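CELL WALL surface anchor family protein (Streptococcus pneumoniae, PDB 2X9X) forms the repeating backbone subunit of the pneumococcal pilus, a surface fibre probably involved in cell adhesion. Local coordinates at residues V262-K267 with F410-T415. The protein carries 1 engineered substitution. Sequence-based numbering, arbitrary orientation. Where two conformers were deposited one is given.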
loop_
_atom_site.group_PDB
_atom_site.type_symbol
_atom_site.label_atom_id
_atom_site.label_comp_id
_atom_site.label_asym_id
_atom_site.label_seq_id
_atom_site.Cartn_x
_atom_site.Cartn_y
_atom_site.Cartn_z
ATOM N N VAL A 262 -6.354 2.446 2.772
ATOM C CA VAL A 262 -6.841 1.076 2.644
ATOM C C VAL A 262 -8.004 0.979 1.660
ATOM O O VAL A 262 -8.815 1.903 1.555
ATOM C CB VAL A 262 -7.270 0.526 4.018
ATOM C CG1 VAL A 262 -8.536 1.231 4.498
ATOM C CG2 VAL A 262 -7.462 -0.985 3.966
ATOM N N THR A 263 -8.070 -0.134 0.932
ATOM C CA THR A 263 -9.184 -0.347 0.022
ATOM C C THR A 263 -10.020 -1.540 0.479
ATOM O O THR A 263 -9.566 -2.356 1.281
ATOM C CB THR A 263 -8.717 -0.530 -1.430
ATOM O OG1 THR A 263 -9.753 -0.090 -2.318
ATOM C CG2 THR A 263 -8.375 -1.988 -1.708
ATOM N N TYR A 264 -11.258 -1.611 -0.012
ATOM C CA TYR A 264 -12.230 -2.609 0.439
ATOM C C TYR A 264 -12.706 -3.487 -0.723
ATOM O O TYR A 264 -12.435 -3.191 -1.886
ATOM C CB TYR A 264 -13.438 -1.925 1.102
ATOM C CG TYR A 264 -13.111 -1.072 2.309
ATOM C CD1 TYR A 264 -12.009 -1.345 3.111
ATOM C CD2 TYR A 264 -13.933 -0.011 2.667
ATOM C CE1 TYR A 264 -11.718 -0.562 4.224
ATOM C CE2 TYR A 264 -13.655 0.775 3.773
ATOM C CZ TYR A 264 -12.547 0.497 4.546
ATOM O OH TYR A 264 -12.283 1.280 5.650
ATOM N N GLY A 265 -13.421 -4.562 -0.410
ATOM C CA GLY A 265 -13.909 -5.455 -1.445
ATOM C C GLY A 265 -15.086 -6.309 -1.013
ATOM O O GLY A 265 -15.592 -6.170 0.103
ATOM N N LYS A 266 -15.520 -7.203 -1.900
ATOM C CA LYS A 266 -16.669 -8.057 -1.620
ATOM C C LYS A 266 -16.557 -9.380 -2.368
ATOM O O LYS A 266 -16.089 -9.413 -3.510
ATOM C CB LYS A 266 -17.964 -7.342 -2.024
ATOM C CG LYS A 266 -19.232 -7.952 -1.437
ATOM C CD LYS A 266 -19.329 -7.667 0.055
ATOM C CE LYS A 266 -20.565 -8.298 0.674
ATOM N NZ LYS A 266 -20.474 -9.795 0.723
ATOM N N LYS A 267 -16.996 -10.460 -1.719
ATOM C CA LYS A 267 -17.026 -11.797 -2.310
ATOM C C LYS A 267 -18.467 -12.242 -2.548
ATOM O O LYS A 267 -19.370 -11.868 -1.791
ATOM C CB LYS A 267 -16.349 -12.805 -1.382
ATOM C CG LYS A 267 -14.885 -12.535 -1.113
ATOM C CD LYS A 267 -14.386 -13.398 0.043
ATOM C CE LYS A 267 -12.912 -13.167 0.316
ATOM N NZ LYS A 267 -12.525 -13.644 1.677
ATOM N N PHE A 410 -25.570 -5.032 -2.356
ATOM C CA PHE A 410 -24.517 -5.443 -1.435
ATOM C C PHE A 410 -23.826 -4.243 -0.799
ATOM O O PHE A 410 -23.800 -3.146 -1.364
ATOM C CB PHE A 410 -23.515 -6.414 -2.080
ATOM C CG PHE A 410 -22.689 -5.823 -3.200
ATOM C CD1 PHE A 410 -21.408 -5.345 -2.960
ATOM C CD2 PHE A 410 -23.170 -5.805 -4.503
ATOM C CE1 PHE A 410 -20.632 -4.830 -3.994
ATOM C CE2 PHE A 410 -22.403 -5.296 -5.538
ATOM C CZ PHE A 410 -21.128 -4.810 -5.283
ATOM N N GLU A 411 -23.303 -4.448 0.401
ATOM C CA GLU A 411 -22.634 -3.381 1.131
ATOM C C GLU A 411 -21.142 -3.652 1.228
ATOM O O GLU A 411 -20.724 -4.719 1.678
ATOM C CB GLU A 411 -23.224 -3.246 2.537
ATOM C CG GLU A 411 -24.738 -3.112 2.576
ATOM C CD GLU A 411 -25.209 -1.695 2.333
ATOM O OE1 GLU A 411 -26.436 -1.456 2.399
ATOM O OE2 GLU A 411 -24.352 -0.822 2.083
ATOM N N VAL A 412 -20.341 -2.682 0.798
ATOM C CA VAL A 412 -18.896 -2.750 0.973
ATOM C C VAL A 412 -18.528 -1.952 2.223
ATOM O O VAL A 412 -18.964 -0.807 2.393
ATOM C CB VAL A 412 -18.164 -2.192 -0.257
ATOM C CG1 VAL A 412 -16.651 -2.161 -0.027
ATOM C CG2 VAL A 412 -18.522 -3.015 -1.497
ATOM N N THR A 413 -17.750 -2.574 3.103
ATOM C CA THR A 413 -17.376 -1.986 4.384
ATOM C C THR A 413 -15.940 -2.356 4.715
ATOM O O THR A 413 -15.294 -3.093 3.968
ATOM C CB THR A 413 -18.242 -2.527 5.530
ATOM O OG1 THR A 413 -17.854 -3.880 5.814
ATOM C CG2 THR A 413 -19.727 -2.481 5.169
ATOM N N ALA A 414 -15.456 -1.866 5.852
ATOM C CA ALA A 414 -14.083 -2.114 6.273
ATOM C C ALA A 414 -13.784 -3.599 6.479
ATOM O O ALA A 414 -12.620 -4.004 6.484
ATOM C CB ALA A 414 -13.763 -1.330 7.540
ATOM N N THR A 415 -14.825 -4.411 6.650
ATOM C CA THR A 415 -14.618 -5.845 6.860
ATOM C C THR A 415 -15.470 -6.733 5.956
ATOM O O THR A 415 -15.556 -7.936 6.186
ATOM C CB THR A 415 -14.861 -6.258 8.332
ATOM O OG1 THR A 415 -16.221 -5.983 8.697
ATOM C CG2 THR A 415 -13.925 -5.509 9.266
HETATM O O HOH W 1 -13.543 -4.909 2.627
#
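Tyr264 lays its ring against the turn that follows strand 408-412, and this is the tightly packed end of the contact. Ala414 CA stands 3.6 Å from the ring centroid and 18° off the normal, a CH-pi contact over the face; Thr413 O lies over the same face, 3.4 Å from Tyr264 CG. With CG anti to the carbonyl carbon, the ring lies over Thr413 and Ala414, and Tyr264 OH comes to 3.5 Å from Ala414 CB. At the root of the ring, Tyr264 CB meets Val412 CG1 at 3.4 Å. Thr413 OG1 accepts from Thr415 N, an ST turn. This end is also nearer solvent, Ala414 being exposed. The strand axes are 7.1 Å apart at 148°, roughly antiparallel, yet no direct hydrogen bond joins the segments; a water bridges Gly265 N and Thr413 O, accepting from the amide. The other end is buried but looser: Lys266 CG lies 3.7 Å from Phe410 CD1, the bend at chi2 (72°) puts Lys266 CD beside Glu411 O (3.6 Å), and that at chi4 turns NZ to its hydrogen bond with Thr436 OG1. Strand 260-271 pairs with strand 379-385, whereas 408-412 edges the four-stranded sheet beside 388-394; the contact thus joins two sheets, consistent with a Cna-B-like, prealbumin-like beta-sandwich, with Val412 also touching Leu385 and Tyr390.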